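Local atomic coordinates of beta-galactosidase (Bacillus circulans, PDB entry 4MAD), a protein that probably hydrolyses terminal non-reducing beta-D-galactose residues from beta-D-galactosides, as a member of glycoside hydrolase family 35. Residues V413-N425 with L445-M459. Sequence-based numbering, arbitrary orientation.
Sequences VQDIHDRGQVYVN and LTEEESKLQIIVENM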
loop_
_atom_site.group_PDB
_atom_site.type_symbol
_atom_site.label_atom_id
_atom_site.label_comp_id
_atom_site.label_asym_id
_atom_site.label_seq_id
_atom_site.Cartn_x
_atom_site.Cartn_y
_atom_site.Cartn_z
ATOM N N VAL A 413 -2.335 -13.296 24.549
ATOM C CA VAL A 413 -3.169 -13.025 23.413
ATOM C C VAL A 413 -2.776 -13.950 22.270
ATOM O O VAL A 413 -1.685 -13.901 21.803
ATOM C CB VAL A 413 -3.050 -11.594 22.919
ATOM C CG1 VAL A 413 -3.984 -11.363 21.842
ATOM C CG2 VAL A 413 -3.302 -10.626 23.990
ATOM N N GLN A 414 -3.728 -14.756 21.861
ATOM C CA GLN A 414 -3.515 -15.798 20.911
ATOM C C GLN A 414 -4.344 -15.625 19.653
ATOM O O GLN A 414 -5.467 -16.017 19.643
ATOM C CB GLN A 414 -3.913 -17.140 21.563
ATOM C CG GLN A 414 -3.733 -18.360 20.761
ATOM C CD GLN A 414 -4.036 -19.637 21.561
ATOM O OE1 GLN A 414 -3.737 -19.699 22.682
ATOM N NE2 GLN A 414 -4.591 -20.611 20.940
ATOM N N ASP A 415 -3.748 -15.140 18.580
ATOM C CA ASP A 415 -2.500 -14.424 18.534
ATOM C C ASP A 415 -2.762 -12.926 18.262
ATOM O O ASP A 415 -3.798 -12.570 17.842
ATOM C CB ASP A 415 -1.658 -14.926 17.380
ATOM C CG ASP A 415 -1.011 -16.277 17.632
ATOM O OD1 ASP A 415 -0.704 -16.609 18.751
ATOM O OD2 ASP A 415 -0.775 -17.003 16.688
ATOM N N ILE A 416 -1.782 -12.091 18.506
ATOM C CA ILE A 416 -1.973 -10.679 18.328
ATOM C C ILE A 416 -1.464 -10.198 16.952
ATOM O O ILE A 416 -0.350 -10.303 16.666
ATOM C CB ILE A 416 -1.330 -9.878 19.442
ATOM C CG1 ILE A 416 -1.618 -8.399 19.281
ATOM C CG2 ILE A 416 0.108 -10.136 19.520
ATOM C CD1 ILE A 416 -2.931 -8.017 19.661
ATOM N N HIS A 417 -2.377 -9.679 16.135
ATOM C CA HIS A 417 -2.077 -9.245 14.811
ATOM C C HIS A 417 -2.538 -7.801 14.668
ATOM O O HIS A 417 -3.655 -7.581 14.283
ATOM C CB HIS A 417 -2.815 -10.120 13.800
ATOM C CG HIS A 417 -2.213 -11.470 13.596
ATOM N ND1 HIS A 417 -2.655 -12.341 12.634
ATOM C CD2 HIS A 417 -1.178 -12.080 14.202
ATOM C CE1 HIS A 417 -1.914 -13.422 12.652
ATOM N NE2 HIS A 417 -1.028 -13.301 13.611
ATOM N N ASP A 418 -1.681 -6.838 14.961
ATOM C CA ASP A 418 -0.274 -7.031 15.208
ATOM C C ASP A 418 0.362 -6.409 16.465
ATOM O O ASP A 418 1.465 -6.700 16.782
ATOM C CB ASP A 418 0.443 -6.535 13.983
ATOM C CG ASP A 418 -0.233 -6.964 12.728
ATOM O OD1 ASP A 418 -0.248 -8.148 12.504
ATOM O OD2 ASP A 418 -0.766 -6.146 12.010
ATOM N N ARG A 419 -0.378 -5.529 17.109
ATOM C CA ARG A 419 0.068 -4.830 18.284
ATOM C C ARG A 419 -1.121 -4.465 19.149
ATOM O O ARG A 419 -2.139 -4.082 18.664
ATOM C CB ARG A 419 0.754 -3.557 17.885
ATOM C CG ARG A 419 1.679 -2.999 18.884
ATOM C CD ARG A 419 2.491 -1.897 18.247
ATOM N NE ARG A 419 3.467 -1.288 19.124
ATOM C CZ ARG A 419 3.247 -0.230 19.889
ATOM N NH1 ARG A 419 2.074 0.355 19.960
ATOM N NH2 ARG A 419 4.211 0.255 20.606
ATOM N N GLY A 420 -0.953 -4.576 20.436
ATOM C CA GLY A 420 -2.020 -4.140 21.279
ATOM C C GLY A 420 -1.605 -3.572 22.602
ATOM O O GLY A 420 -0.612 -3.961 23.140
ATOM N N GLN A 421 -2.443 -2.698 23.107
ATOM C CA GLN A 421 -2.280 -2.074 24.381
ATOM C C GLN A 421 -3.343 -2.607 25.336
ATOM O O GLN A 421 -4.479 -2.606 25.031
ATOM C CB GLN A 421 -2.449 -0.584 24.242
ATOM C CG GLN A 421 -1.393 0.087 23.394
ATOM C CD GLN A 421 -1.793 1.520 22.956
ATOM O OE1 GLN A 421 -2.358 1.725 21.926
ATOM N NE2 GLN A 421 -1.488 2.468 23.778
ATOM N N VAL A 422 -2.890 -3.088 26.475
ATOM C CA VAL A 422 -3.704 -3.753 27.420
ATOM C C VAL A 422 -3.965 -2.904 28.677
ATOM O O VAL A 422 -3.105 -2.350 29.213
ATOM C CB VAL A 422 -3.054 -5.086 27.839
ATOM C CG1 VAL A 422 -3.930 -5.863 28.713
ATOM C CG2 VAL A 422 -2.697 -5.860 26.663
ATOM N N TYR A 423 -5.223 -2.880 29.079
ATOM C CA TYR A 423 -5.745 -2.152 30.209
ATOM C C TYR A 423 -6.605 -3.066 31.087
ATOM O O TYR A 423 -7.400 -3.817 30.583
ATOM C CB TYR A 423 -6.585 -0.948 29.759
ATOM C CG TYR A 423 -5.833 -0.067 28.767
ATOM C CD1 TYR A 423 -5.105 1.021 29.189
ATOM C CD2 TYR A 423 -5.795 -0.376 27.429
ATOM C CE1 TYR A 423 -4.389 1.779 28.299
ATOM C CE2 TYR A 423 -5.112 0.379 26.542
ATOM C CZ TYR A 423 -4.397 1.453 26.977
ATOM O OH TYR A 423 -3.712 2.173 26.082
ATOM N N VAL A 424 -6.423 -2.935 32.386
ATOM C CA VAL A 424 -7.217 -3.638 33.347
ATOM C C VAL A 424 -7.804 -2.590 34.302
ATOM O O VAL A 424 -7.091 -1.864 34.893
ATOM C CB VAL A 424 -6.354 -4.624 34.141
ATOM C CG1 VAL A 424 -7.086 -5.111 35.288
ATOM C CG2 VAL A 424 -5.910 -5.763 33.278
ATOM N N ASN A 425 -9.117 -2.522 34.378
ATOM C CA ASN A 425 -9.810 -1.610 35.266
ATOM C C ASN A 425 -9.320 -0.172 35.033
ATOM O O ASN A 425 -9.174 0.573 35.932
ATOM C CB ASN A 425 -9.641 -2.014 36.710
ATOM C CG ASN A 425 -10.543 -3.140 37.100
ATOM O OD1 ASN A 425 -11.590 -3.279 36.575
ATOM N ND2 ASN A 425 -10.113 -3.923 38.031
ATOM N N LEU A 445 -4.868 -9.486 39.116
ATOM C CA LEU A 445 -6.278 -9.281 39.217
ATOM C C LEU A 445 -6.727 -9.469 40.637
ATOM O O LEU A 445 -7.051 -10.548 41.035
ATOM C CB LEU A 445 -6.971 -10.279 38.341
ATOM C CG LEU A 445 -6.435 -10.159 36.937
ATOM C CD1 LEU A 445 -6.875 -11.242 36.111
ATOM C CD2 LEU A 445 -6.892 -8.883 36.395
ATOM N N THR A 446 -6.710 -8.400 41.395
ATOM C CA THR A 446 -7.034 -8.508 42.785
ATOM C C THR A 446 -8.412 -8.069 43.141
ATOM O O THR A 446 -8.833 -8.293 44.227
ATOM C CB THR A 446 -6.103 -7.702 43.583
ATOM O OG1 THR A 446 -6.123 -6.394 43.065
ATOM C CG2 THR A 446 -4.741 -8.231 43.446
ATOM N N GLU A 447 -9.103 -7.407 42.244
ATOM C CA GLU A 447 -10.450 -6.993 42.532
ATOM C C GLU A 447 -11.462 -8.081 42.294
ATOM O O GLU A 447 -11.155 -9.037 41.689
ATOM C CB GLU A 447 -10.808 -5.688 41.812
ATOM C CG GLU A 447 -9.891 -4.495 42.175
ATOM C CD GLU A 447 -10.322 -3.663 43.417
ATOM O OE1 GLU A 447 -11.505 -3.413 43.631
ATOM O OE2 GLU A 447 -9.442 -3.221 44.162
ATOM N N GLU A 448 -12.684 -7.907 42.774
ATOM C CA GLU A 448 -13.753 -8.860 42.537
ATOM C C GLU A 448 -14.107 -9.004 41.076
ATOM O O GLU A 448 -14.501 -10.031 40.648
ATOM C CB GLU A 448 -15.016 -8.447 43.274
ATOM C CG GLU A 448 -14.946 -8.613 44.749
ATOM C CD GLU A 448 -14.486 -9.981 45.137
ATOM O OE1 GLU A 448 -15.232 -10.954 44.912
ATOM O OE2 GLU A 448 -13.372 -10.108 45.651
ATOM N N GLU A 449 -14.073 -7.904 40.342
ATOM C CA GLU A 449 -14.240 -7.925 38.900
ATOM C C GLU A 449 -13.121 -7.112 38.249
ATOM O O GLU A 449 -12.640 -6.173 38.826
ATOM C CB GLU A 449 -15.583 -7.376 38.490
ATOM C CG GLU A 449 -16.682 -8.086 39.126
ATOM C CD GLU A 449 -18.045 -7.895 38.497
ATOM O OE1 GLU A 449 -18.216 -7.131 37.572
ATOM O OE2 GLU A 449 -18.960 -8.545 38.939
ATOM N N SER A 450 -12.722 -7.502 37.048
ATOM C CA SER A 450 -11.748 -6.746 36.306
ATOM C C SER A 450 -12.180 -6.488 34.865
ATOM O O SER A 450 -12.420 -7.414 34.170
ATOM C CB SER A 450 -10.478 -7.531 36.328
ATOM O OG SER A 450 -9.944 -7.573 37.601
ATOM N N LYS A 451 -12.252 -5.245 34.453
ATOM C CA LYS A 451 -12.579 -4.921 33.091
ATOM C C LYS A 451 -11.291 -4.892 32.255
ATOM O O LYS A 451 -10.434 -4.068 32.454
ATOM C CB LYS A 451 -13.314 -3.591 33.024
ATOM C CG LYS A 451 -13.737 -3.180 31.665
ATOM C CD LYS A 451 -14.129 -1.727 31.636
ATOM C CE LYS A 451 -14.990 -1.397 30.476
ATOM N NZ LYS A 451 -15.592 -0.066 30.523
ATOM N N LEU A 452 -11.220 -5.830 31.328
ATOM C CA LEU A 452 -10.081 -5.987 30.456
ATOM C C LEU A 452 -10.409 -5.342 29.114
ATOM O O LEU A 452 -11.446 -5.566 28.580
ATOM C CB LEU A 452 -9.767 -7.456 30.295
ATOM C CG LEU A 452 -8.715 -7.788 29.262
ATOM C CD1 LEU A 452 -7.413 -7.242 29.662
ATOM C CD2 LEU A 452 -8.642 -9.235 29.010
ATOM N N GLN A 453 -9.508 -4.465 28.661
ATOM C CA GLN A 453 -9.607 -3.805 27.387
ATOM C C GLN A 453 -8.297 -3.981 26.618
ATOM O O GLN A 453 -7.280 -3.856 27.152
ATOM C CB GLN A 453 -9.889 -2.315 27.571
ATOM C CG GLN A 453 -11.206 -2.017 28.208
ATOM C CD GLN A 453 -11.403 -0.564 28.504
ATOM O OE1 GLN A 453 -10.709 -0.014 29.266
ATOM N NE2 GLN A 453 -12.378 0.032 27.873
ATOM N N ILE A 454 -8.387 -4.341 25.368
ATOM C CA ILE A 454 -7.208 -4.456 24.542
ATOM C C ILE A 454 -7.448 -3.654 23.267
ATOM O O ILE A 454 -8.358 -3.905 22.588
ATOM C CB ILE A 454 -6.941 -5.894 24.195
ATOM C CG1 ILE A 454 -6.829 -6.714 25.470
ATOM C CG2 ILE A 454 -5.695 -6.035 23.430
ATOM C CD1 ILE A 454 -6.453 -8.170 25.303
ATOM N N ILE A 455 -6.579 -2.695 23.020
ATOM C CA ILE A 455 -6.635 -1.888 21.822
ATOM C C ILE A 455 -5.666 -2.427 20.791
ATOM O O ILE A 455 -4.501 -2.292 20.941
ATOM C CB ILE A 455 -6.257 -0.379 22.055
ATOM C CG1 ILE A 455 -7.017 0.172 23.245
ATOM C CG2 ILE A 455 -6.580 0.415 20.831
ATOM C CD1 ILE A 455 -6.739 1.573 23.567
ATOM N N VAL A 456 -6.195 -2.970 19.721
ATOM C CA VAL A 456 -5.401 -3.666 18.761
ATOM C C VAL A 456 -5.250 -2.846 17.475
ATOM O O VAL A 456 -6.202 -2.284 17.022
ATOM C CB VAL A 456 -5.946 -5.054 18.439
ATOM C CG1 VAL A 456 -5.052 -5.720 17.452
ATOM C CG2 VAL A 456 -6.078 -5.864 19.666
ATOM N N GLU A 457 -4.033 -2.810 16.950
ATOM C CA GLU A 457 -3.766 -2.165 15.712
ATOM C C GLU A 457 -3.479 -3.200 14.626
ATOM O O GLU A 457 -2.654 -4.016 14.796
ATOM C CB GLU A 457 -2.578 -1.222 15.793
ATOM C CG GLU A 457 -2.419 -0.378 14.582
ATOM C CD GLU A 457 -1.210 0.586 14.639
ATOM O OE1 GLU A 457 -0.482 0.566 15.608
ATOM O OE2 GLU A 457 -1.016 1.343 13.705
ATOM N N ASN A 458 -4.189 -3.084 13.508
ATOM C CA ASN A 458 -3.885 -3.775 12.275
ATOM C C ASN A 458 -2.838 -2.881 11.640
ATOM O O ASN A 458 -3.163 -1.848 11.157
ATOM C CB ASN A 458 -5.092 -3.774 11.313
ATOM C CG ASN A 458 -4.752 -4.182 9.871
ATOM O OD1 ASN A 458 -3.655 -4.367 9.506
ATOM N ND2 ASN A 458 -5.747 -4.213 9.046
ATOM N N MET A 459 -1.598 -3.328 11.640
ATOM C CA MET A 459 -0.472 -2.550 11.156
ATOM C C MET A 459 -0.206 -2.703 9.653
ATOM O O MET A 459 0.748 -2.218 9.155
ATOM C CB MET A 459 0.770 -2.887 11.962
ATOM C CG MET A 459 0.666 -2.593 13.415
ATOM S SD MET A 459 2.131 -3.038 14.343
ATOM C CE MET A 459 3.187 -1.772 13.872
HETATM O O HOH W 1 -0.341 -0.311 18.320
HETATM O O HOH W 2 -2.807 -0.131 19.900
#
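The ring of Tyr-423 has the backbone oxygen of Gln-453 at its edge, near the ring plane, while Ile-455 comes up obliquely and sets its CD1 3.6 Å from Tyr-423 CE2. With CG anti to the carbonyl carbon (chi1 -52°), the ring swings along the sheet toward Ile-455, and its hydroxyl bonds to the backbone of Asn-511. The guanidinium of Arg-419 meets a water in plane at its edge; the water accepts from Arg-419 NH1 and donates to Glu-457 OE1, bridging two groups that also bind His-579 (Arg-419) and Lys-537 and Arg-549 (Glu-457). Beneath these groups strands 419-424 and 449-457 run antiparallel, Gln-421 and Tyr-423 forming hydrogen-bonded pairs with Ile-455 and Gln-453. On the other face, apolar Val-422, Leu-452, Ile-454 and Val-456 suit a largely buried place between two sheets: Val-422 CG1 lies 3.9 Å from Leu-452 CD1, and Ile-416, from strand 409-417 opposite, slides past Val-456 in the reverse direction. Gly-420 fits there because a side chain would crowd Ile-416 and Ile-454.

At one end Asp-418 and Arg-419 both face Glu-457, a classic beta bulge. Asp-418 OD2 uses its anti lone pair to accept from Met-459 N at 3.0 Å; Lys-472 at OD2 and Arg-434 at OD1 probably offset its charge. At the other end Asn-425, its backbone in the left-handed region, grips Lys-451 twice: Asn-425 N donates to Lys-451 O (2.8 Å), and Lys-451 N to Asn-425 OD1 from above the carbonyl plane (3.0 Å). With an alanine here, Lys-451 N is likely to lose this acceptor, leaving the backbone bond to hold the strand end.

Within the first all-beta domain, strand 449-457 is flanked by 395-403 and strand 419-424 by 427-433, whose Val-429 and Val-432 extend the apolar face, while Val-413 and Leu-445 reach strand 473-480 of the four-stranded sheet packed against it, which includes 409-417.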